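Local coordinates for RedY-like protein (Hahella chejuensis, PDB 2JDJ) that probably takes part in prodigiosin biosynthesis as a dimeric RedY-like protein of the dimeric alpha-beta barrel clan, at residues E20-N25 / V80-R85; H43-Q48 / H54-I59. All blocks are in the same frame, centred on the assembly; numbering follows the deposited sequence.

Contact 1: E20-N25 / V80-R85; sequences EFWVQN and VQAFSR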
ATOM      1  N   GLU A  20      16.918   2.990  -7.004  1.00 23.36           N
ATOM      2  CA  GLU A  20      15.805   3.663  -7.699  1.00 22.54           C
ATOM      3  C   GLU A  20      15.852   3.535  -9.217  1.00 22.18           C
ATOM      4  O   GLU A  20      14.814   3.479  -9.850  1.00 21.99           O
ATOM      5  CB  GLU A  20      15.711   5.140  -7.287  1.00 22.48           C
ATOM      6  CG  GLU A  20      15.424   5.275  -5.797  1.00 21.96           C
ATOM      7  CD  GLU A  20      15.040   6.670  -5.345  1.00 23.02           C
ATOM      8  OE1 GLU A  20      14.590   7.479  -6.177  1.00 21.68           O
ATOM      9  OE2 GLU A  20      15.170   6.938  -4.120  1.00 21.65           O
ATOM     10  N   PHE A  21      17.046   3.496  -9.803  1.00 21.89           N
ATOM     11  CA  PHE A  21      17.128   3.306 -11.247  1.00 22.52           C
ATOM     12  C   PHE A  21      16.666   1.881 -11.608  1.00 22.76           C
ATOM     13  O   PHE A  21      15.954   1.679 -12.599  1.00 23.74           O
ATOM     14  CB  PHE A  21      18.539   3.594 -11.798  1.00 22.10           C
ATOM     15  CG  PHE A  21      18.612   3.442 -13.296  1.00 22.04           C
ATOM     16  CD1 PHE A  21      18.342   4.534 -14.134  1.00 21.92           C
ATOM     17  CD2 PHE A  21      18.870   2.193 -13.871  1.00 21.27           C
ATOM     18  CE1 PHE A  21      18.363   4.391 -15.527  1.00 19.70           C
ATOM     19  CE2 PHE A  21      18.873   2.041 -15.256  1.00 19.51           C
ATOM     20  CZ  PHE A  21      18.622   3.142 -16.079  1.00 19.25           C
ATOM     21  N   TRP A  22      17.096   0.905 -10.802  1.00 22.82           N
ATOM     22  CA  TRP A  22      16.713  -0.493 -10.954  1.00 22.96           C
ATOM     23  C   TRP A  22      15.209  -0.650 -10.811  1.00 23.39           C
ATOM     24  O   TRP A  22      14.558  -1.282 -11.653  1.00 23.54           O
ATOM     25  CB  TRP A  22      17.462  -1.388  -9.964  1.00 22.78           C
ATOM     26  CG  TRP A  22      16.968  -2.810  -9.978  1.00 23.36           C
ATOM     27  CD1 TRP A  22      17.351  -3.813 -10.834  1.00 23.07           C
ATOM     28  CD2 TRP A  22      15.976  -3.380  -9.110  1.00 24.01           C
ATOM     29  NE1 TRP A  22      16.655  -4.975 -10.547  1.00 24.85           N
ATOM     30  CE2 TRP A  22      15.809  -4.738  -9.492  1.00 25.02           C
ATOM     31  CE3 TRP A  22      15.208  -2.876  -8.048  1.00 23.27           C
ATOM     32  CZ2 TRP A  22      14.896  -5.597  -8.843  1.00 24.60           C
ATOM     33  CZ3 TRP A  22      14.306  -3.729  -7.406  1.00 23.44           C
ATOM     34  CH2 TRP A  22      14.160  -5.076  -7.808  1.00 22.22           C
ATOM     35  N   VAL A  23      14.636  -0.048  -9.771  1.00 23.21           N
ATOM     36  CA  VAL A  23      13.180  -0.113  -9.605  1.00 23.28           C
ATOM     37  C   VAL A  23      12.464   0.403 -10.861  1.00 23.86           C
ATOM     38  O   VAL A  23      11.647  -0.294 -11.447  1.00 23.94           O
ATOM     39  CB  VAL A  23      12.692   0.654  -8.351  1.00 22.74           C
ATOM     40  CG1 VAL A  23      11.177   0.859  -8.397  1.00 21.80           C
ATOM     41  CG2 VAL A  23      13.111  -0.086  -7.095  1.00 21.95           C
ATOM     42  N   GLN A  24      12.772   1.624 -11.274  1.00 25.03           N
ATOM     43  CA  GLN A  24      12.018   2.242 -12.377  1.00 26.16           C
ATOM     44  C   GLN A  24      12.244   1.627 -13.753  1.00 25.79           C
ATOM     45  O   GLN A  24      11.345   1.606 -14.574  1.00 26.83           O
ATOM     46  CB  GLN A  24      12.295   3.736 -12.423  1.00 26.79           C
ATOM     47  CG  GLN A  24      11.585   4.486 -11.315  1.00 29.59           C
ATOM     48  CD  GLN A  24      11.872   5.977 -11.348  1.00 34.14           C
ATOM     49  OE1 GLN A  24      12.295   6.563 -10.347  1.00 36.54           O
ATOM     50  NE2 GLN A  24      11.653   6.592 -12.501  1.00 34.83           N
ATOM     51  N   ASN A  25      13.436   1.117 -14.009  1.00 26.07           N
ATOM     52  CA  ASN A  25      13.782   0.671 -15.362  1.00 25.54           C
ATOM     53  C   ASN A  25      13.957  -0.828 -15.505  1.00 26.10           C
ATOM     54  O   ASN A  25      14.115  -1.336 -16.619  1.00 26.23           O
ATOM     55  CB  ASN A  25      15.025   1.420 -15.834  1.00 25.56           C
ATOM     56  CG  ASN A  25      14.824   2.913 -15.821  1.00 26.17           C
ATOM     57  OD1 ASN A  25      14.235   3.470 -16.735  1.00 28.31           O
ATOM     58  ND2 ASN A  25      15.287   3.572 -14.758  1.00 24.53           N
ATOM     59  N   VAL A  80      14.712 -10.834  -7.736  1.00 28.89           N
ATOM     60  CA  VAL A  80      15.265 -11.139  -6.395  1.00 28.69           C
ATOM     61  C   VAL A  80      16.801 -11.061  -6.316  1.00 28.39           C
ATOM     62  O   VAL A  80      17.351 -10.472  -5.376  1.00 27.75           O
ATOM     63  CB  VAL A  80      14.773 -12.499  -5.863  1.00 28.72           C
ATOM     64  CG1 VAL A  80      15.448 -12.832  -4.535  1.00 29.65           C
ATOM     65  CG2 VAL A  80      13.271 -12.467  -5.678  1.00 29.31           C
ATOM     66  N   GLN A  81      17.495 -11.621  -7.307  1.00 27.97           N
ATOM     67  CA  GLN A  81      18.966 -11.652  -7.273  1.00 27.92           C
ATOM     68  C   GLN A  81      19.547 -10.233  -7.176  1.00 26.91           C
ATOM     69  O   GLN A  81      20.441  -9.953  -6.358  1.00 27.27           O
ATOM     70  CB  GLN A  81      19.517 -12.407  -8.509  1.00 27.79           C
ATOM     71  CG  GLN A  81      21.028 -12.738  -8.468  1.00 29.68           C
ATOM     72  CD  GLN A  81      21.390 -14.086  -9.153  0.50 29.80           C
ATOM     73  OE1 GLN A  81      22.173 -14.886  -8.614  0.50 32.53           O
ATOM     74  NE2 GLN A  81      20.811 -14.338 -10.330  0.50 30.65           N
ATOM     75  N   ALA A  82      19.026  -9.347  -8.018  1.00 25.65           N
ATOM     76  CA  ALA A  82      19.466  -7.951  -8.074  1.00 24.96           C
ATOM     77  C   ALA A  82      19.053  -7.217  -6.801  1.00 24.28           C
ATOM     78  O   ALA A  82      19.867  -6.536  -6.179  1.00 23.91           O
ATOM     79  CB  ALA A  82      18.865  -7.262  -9.294  1.00 24.64           C
ATOM     80  N   PHE A  83      17.781  -7.360  -6.438  1.00 23.94           N
ATOM     81  CA  PHE A  83      17.226  -6.738  -5.232  1.00 23.59           C
ATOM     82  C   PHE A  83      18.072  -7.037  -3.997  1.00 24.23           C
ATOM     83  O   PHE A  83      18.432  -6.135  -3.221  1.00 23.78           O
ATOM     84  CB  PHE A  83      15.785  -7.208  -5.029  1.00 23.08           C
ATOM     85  CG  PHE A  83      15.153  -6.694  -3.763  1.00 23.41           C
ATOM     86  CD1 PHE A  83      14.484  -5.462  -3.757  1.00 23.27           C
ATOM     87  CD2 PHE A  83      15.205  -7.439  -2.586  1.00 22.05           C
ATOM     88  CE1 PHE A  83      13.891  -4.988  -2.592  1.00 22.28           C
ATOM     89  CE2 PHE A  83      14.614  -6.965  -1.423  1.00 20.30           C
ATOM     90  CZ  PHE A  83      13.966  -5.744  -1.429  1.00 20.77           C
ATOM     91  N   SER A  84      18.419  -8.316  -3.846  1.00 25.35           N
ATOM     92  CA  SER A  84      19.149  -8.818  -2.689  1.00 26.10           C
ATOM     93  C   SER A  84      20.592  -8.326  -2.529  1.00 25.64           C
ATOM     94  O   SER A  84      21.188  -8.502  -1.457  1.00 25.49           O
ATOM     95  CB  SER A  84      19.098 -10.340  -2.698  1.00 26.84           C
ATOM     96  OG  SER A  84      17.818 -10.761  -2.244  1.00 30.95           O
ATOM     97  N   ARG A  85      21.161  -7.730  -3.580  1.00 25.32           N
ATOM     98  CA  ARG A  85      22.497  -7.119  -3.493  1.00 24.48           C
ATOM     99  C   ARG A  85      22.432  -5.754  -2.807  1.00 23.92           C
ATOM    100  O   ARG A  85      23.440  -5.259  -2.318  1.00 22.24           O
ATOM    101  CB  ARG A  85      23.119  -6.929  -4.887  1.00 25.43           C
ATOM    102  CG  ARG A  85      23.371  -8.211  -5.682  1.00 29.36           C
ATOM    103  CD  ARG A  85      24.338  -9.148  -5.005  1.00 33.92           C
ATOM    104  NE  ARG A  85      25.707  -8.621  -4.990  0.50 37.49           N
ATOM    105  CZ  ARG A  85      26.556  -8.677  -6.014  0.50 38.52           C
ATOM    106  NH1 ARG A  85      26.194  -9.233  -7.170  0.50 39.33           N
ATOM    107  NH2 ARG A  85      27.777  -8.173  -5.880  0.50 38.59           N
TER
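The indole of W22 reaches across from helix 16-30 and meets A82 and F83 on helix 74-86. It carries one side of the contact alone, and its two rings have separate partners. At the pyrrole end NE1 lies 3.4 Å from CB of A82, whose methyl approaches obliquely to the indole. At the benzene end CH2 is 3.9 Å from CB of F83, and CZ3 sits 4.0 Å from CD1 of the same phenyl. CZ3 comes in at the edge of the F83 ring, near its plane, while CB of F83 is oblique to the indole, and the two side chains cross without stacking. Backbone N of F83 stands over the rim of one indole face, 4.1 Å above its plane.

With chi1 at 173°, CG of W22 is anti to the backbone N, which carries the indole out from its own helix toward the second one. The backbones themselves stay apart: the nearest CA atoms, those of W22 and A82, are 8.5 Å from each other, and just 145 Å² is buried. Replacing W22 by alanine would probably open a gap between the two helices, leaving the A82 methyl and the F83 ring without their partner across it.

L79 and M86 of helix 74-86 also pack on W22, and F83 touches F19 of helix 16-30. Both helices are thus joined near the surface, while on helix 16-30 V23 packs against L98 of the second subunit and E20 reaches the sheet at R44 of strand 37-44 and Y55 of strand 55-61.

Contact 2: H43-Q48 / H54-I59; sequences HRASLQ and HYVEVI
H43 and V56 bond to each other through both backbone groups, N of H43 to O of V56 and N of V56 to O of H43, each at 2.8 Å. The next pair, R44 with Y55, is non-hydrogen-bonded, and its side chains lie alongside each other: CB of R44 is 3.7 Å from CE1 of the tyrosine ring. Past this pair, the carbonyl of H54 takes two donors from the same face of its plane, N of A45 at 2.7 Å and N of S46 at 3.1 Å.

The H54 imidazole turns back to the connection. ND1 donates to O of S46 at 3.2 Å, with the acceptor in the ring plane but the donor well above the plane of the carbonyl. A chi1 of -52°, with CG beside the backbone N, brings the ring to this carbonyl. L47 crosses the far end of Y55, CD2 lying 3.7 Å from OH. On the face shared by H43, V56 and V58, CG2 of V58 meets NE2 of H43 at 3.9 Å.

Further out, D41 accepts a hydrogen bond from NE2 of H43. The polar ends of Y55 and R44 share E20, and NH2 of R44 also makes a salt bridge to E96 of the second subunit. The F19 ring meets the Y55 ring with the planes about 45° apart.

H54 and Y55 both face I8 of strand 2-10, a classic beta bulge where strand 55-61 begins. The arrangement is the end of an antiparallel hairpin, and H43 and R44 pair with a strand of the second subunit, continuing the sheet across the interface, consistent with a dimeric alpha-beta barrel.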
ATOM      1  N   HIS A  43       7.799   3.410  -3.186  1.00 19.62           N
ATOM      2  CA  HIS A  43       7.699   4.729  -2.580  1.00 19.36           C
ATOM      3  C   HIS A  43       8.813   4.961  -1.608  1.00 19.29           C
ATOM      4  O   HIS A  43       9.087   4.087  -0.780  1.00 18.27           O
ATOM      5  CB  HIS A  43       6.354   4.871  -1.862  1.00 19.15           C
ATOM      6  CG  HIS A  43       5.221   4.376  -2.688  1.00 20.22           C
ATOM      7  ND1 HIS A  43       4.537   5.183  -3.570  1.00 21.06           N
ATOM      8  CD2 HIS A  43       4.713   3.130  -2.841  1.00 20.02           C
ATOM      9  CE1 HIS A  43       3.635   4.463  -4.212  1.00 20.21           C
ATOM     10  NE2 HIS A  43       3.714   3.217  -3.780  1.00 19.62           N
ATOM     11  N   ARG A  44       9.441   6.140  -1.714  1.00 19.19           N
ATOM     12  CA  ARG A  44      10.602   6.505  -0.901  1.00 19.69           C
ATOM     13  C   ARG A  44      10.114   7.083   0.404  1.00 19.22           C
ATOM     14  O   ARG A  44       9.596   8.188   0.422  1.00 19.82           O
ATOM     15  CB  ARG A  44      11.434   7.576  -1.615  1.00 19.74           C
ATOM     16  CG  ARG A  44      12.776   7.928  -0.924  1.00 21.60           C
ATOM     17  CD  ARG A  44      13.465   9.123  -1.641  1.00 20.41           C
ATOM     18  NE  ARG A  44      13.421   8.983  -3.099  1.00 19.51           N
ATOM     19  CZ  ARG A  44      12.591   9.649  -3.904  1.00 20.67           C
ATOM     20  NH1 ARG A  44      12.638   9.433  -5.203  1.00 23.15           N
ATOM     21  NH2 ARG A  44      11.706  10.515  -3.417  1.00 21.32           N
ATOM     22  N   ALA A  45      10.331   6.351   1.491  1.00 19.78           N
ATOM     23  CA  ALA A  45       9.859   6.720   2.840  1.00 19.58           C
ATOM     24  C   ALA A  45      10.890   7.530   3.655  1.00 20.65           C
ATOM     25  O   ALA A  45      10.527   8.427   4.417  1.00 20.13           O
ATOM     26  CB  ALA A  45       9.474   5.467   3.596  1.00 19.45           C
ATOM     27  N   SER A  46      12.171   7.200   3.495  1.00 20.17           N
ATOM     28  CA  SER A  46      13.223   7.734   4.347  1.00 21.03           C
ATOM     29  C   SER A  46      14.554   7.352   3.765  1.00 21.54           C
ATOM     30  O   SER A  46      14.706   6.228   3.250  1.00 20.86           O
ATOM     31  CB  SER A  46      13.171   7.100   5.742  1.00 20.72           C
ATOM     32  OG  SER A  46      14.193   7.640   6.564  1.00 20.46           O
ATOM     33  N   LEU A  47      15.514   8.269   3.860  1.00 21.70           N
ATOM     34  CA  LEU A  47      16.886   7.964   3.492  1.00 22.52           C
ATOM     35  C   LEU A  47      17.865   8.261   4.641  1.00 22.91           C
ATOM     36  O   LEU A  47      19.025   8.509   4.393  1.00 24.17           O
ATOM     37  CB  LEU A  47      17.295   8.654   2.173  1.00 22.79           C
ATOM     38  CG  LEU A  47      16.745   8.045   0.871  1.00 23.87           C
ATOM     39  CD1 LEU A  47      17.132   8.873  -0.345  1.00 22.33           C
ATOM     40  CD2 LEU A  47      17.160   6.561   0.683  1.00 21.48           C
ATOM     41  N   GLN A  48      17.378   8.251   5.884  1.00 23.14           N
ATOM     42  CA  GLN A  48      18.228   8.242   7.079  1.00 24.08           C
ATOM     43  C   GLN A  48      19.030   6.933   7.069  1.00 23.20           C
ATOM     44  O   GLN A  48      18.456   5.876   6.884  1.00 21.88           O
ATOM     45  CB  GLN A  48      17.370   8.294   8.354  1.00 23.17           C
ATOM     46  CG  GLN A  48      16.702   9.647   8.646  1.00 25.81           C
ATOM     47  CD  GLN A  48      15.882   9.637   9.949  1.00 26.93           C
ATOM     48  OE1 GLN A  48      16.435   9.418  11.033  1.00 28.11           O
ATOM     49  NE2 GLN A  48      14.557   9.869   9.839  1.00 26.82           N
ATOM     50  N   HIS A  54      13.572   2.132   4.265  1.00 17.99           N
ATOM     51  CA  HIS A  54      13.732   3.308   3.387  1.00 16.80           C
ATOM     52  C   HIS A  54      12.632   3.427   2.357  1.00 16.69           C
ATOM     53  O   HIS A  54      12.278   4.539   1.932  1.00 16.35           O
ATOM     54  CB  HIS A  54      15.111   3.264   2.700  1.00 16.73           C
ATOM     55  CG  HIS A  54      16.220   3.069   3.677  1.00 15.11           C
ATOM     56  ND1 HIS A  54      16.700   4.095   4.463  1.00 17.15           N
ATOM     57  CD2 HIS A  54      16.867   1.952   4.073  1.00 12.74           C
ATOM     58  CE1 HIS A  54      17.615   3.622   5.286  1.00 12.08           C
ATOM     59  NE2 HIS A  54      17.741   2.325   5.062  1.00 17.23           N
ATOM     60  N   TYR A  55      12.082   2.277   1.969  1.00 16.36           N
ATOM     61  CA  TYR A  55      11.111   2.219   0.874  1.00 16.26           C
ATOM     62  C   TYR A  55       9.945   1.367   1.262  1.00 16.43           C
ATOM     63  O   TYR A  55      10.046   0.529   2.153  1.00 15.33           O
ATOM     64  CB  TYR A  55      11.744   1.688  -0.435  1.00 16.65           C
ATOM     65  CG  TYR A  55      12.806   2.618  -0.988  1.00 16.47           C
ATOM     66  CD1 TYR A  55      12.475   3.652  -1.875  1.00 16.57           C
ATOM     67  CD2 TYR A  55      14.134   2.478  -0.602  1.00 16.66           C
ATOM     68  CE1 TYR A  55      13.461   4.517  -2.366  1.00 16.31           C
ATOM     69  CE2 TYR A  55      15.142   3.350  -1.080  1.00 17.09           C
ATOM     70  CZ  TYR A  55      14.794   4.357  -1.947  1.00 17.25           C
ATOM     71  OH  TYR A  55      15.787   5.183  -2.410  1.00 19.55           O
ATOM     72  N   VAL A  56       8.819   1.613   0.593  1.00 16.77           N
ATOM     73  CA  VAL A  56       7.663   0.771   0.727  1.00 18.73           C
ATOM     74  C   VAL A  56       7.230   0.378  -0.681  1.00 18.46           C
ATOM     75  O   VAL A  56       7.158   1.239  -1.562  1.00 18.57           O
ATOM     76  CB  VAL A  56       6.475   1.530   1.387  1.00 18.59           C
ATOM     77  CG1 VAL A  56       5.298   0.588   1.499  1.00 20.00           C
ATOM     78  CG2 VAL A  56       6.859   2.064   2.764  1.00 20.12           C
ATOM     79  N   GLU A  57       6.942  -0.900  -0.899  1.00 19.07           N
ATOM     80  CA  GLU A  57       6.347  -1.287  -2.174  1.00 19.87           C
ATOM     81  C   GLU A  57       4.935  -1.824  -1.948  1.00 19.95           C
ATOM     82  O   GLU A  57       4.669  -2.457  -0.925  1.00 19.69           O
ATOM     83  CB  GLU A  57       7.240  -2.267  -2.941  1.00 19.51           C
ATOM     84  CG  GLU A  57       7.227  -3.711  -2.457  1.00 19.88           C
ATOM     85  CD  GLU A  57       8.303  -4.590  -3.127  1.00 22.53           C
ATOM     86  OE1 GLU A  57       8.975  -4.158  -4.095  1.00 25.75           O
ATOM     87  OE2 GLU A  57       8.484  -5.733  -2.670  1.00 25.89           O
ATOM     88  N   VAL A  58       4.053  -1.530  -2.906  1.00 20.49           N
ATOM     89  CA  VAL A  58       2.660  -1.932  -2.889  1.00 21.00           C
ATOM     90  C   VAL A  58       2.402  -2.810  -4.121  1.00 22.30           C
ATOM     91  O   VAL A  58       2.548  -2.359  -5.264  1.00 21.74           O
ATOM     92  CB  VAL A  58       1.705  -0.701  -2.878  1.00 21.14           C
ATOM     93  CG1 VAL A  58       0.234  -1.144  -2.723  1.00 19.70           C
ATOM     94  CG2 VAL A  58       2.089   0.271  -1.741  1.00 20.98           C
ATOM     95  N   ILE A  59       2.056  -4.074  -3.888  1.00 23.19           N
ATOM     96  CA  ILE A  59       1.804  -4.999  -4.987  1.00 25.18           C
ATOM     97  C   ILE A  59       0.348  -5.418  -4.941  1.00 26.59           C
ATOM     98  O   ILE A  59      -0.088  -6.061  -3.974  1.00 26.75           O
ATOM     99  CB  ILE A  59       2.653  -6.294  -4.898  1.00 25.20           C
ATOM    100  CG1 ILE A  59       4.091  -6.005  -4.458  1.00 24.13           C
ATOM    101  CG2 ILE A  59       2.588  -7.044  -6.224  1.00 24.98           C
ATOM    102  CD1 ILE A  59       4.844  -7.233  -3.990  1.00 24.45           C
TER

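How the contacts relate
From the N terminus the chain runs through strand 2-10 into helix 16-30, which supplies 20-25, the first half of contact 1. Strand 37-44 follows, and contact 2 closes the short hairpin loop between it and strand 55-61. Helix 64-71 and helix 74-86 come next, and 80-85 completes contact 1, closing a much longer loop in which contact 2 is wholly nested. Contact 1 ties helix to helix, contact 2 strand to strand. They meet through E20, whose OE2 lies 2.5 Å from OH of Y55, a probable hydrogen bond, and 2.9 Å from NE of R44 in a salt bridge, fastening helix 16-30 to the hairpin. Both contacts also touch the second subunit.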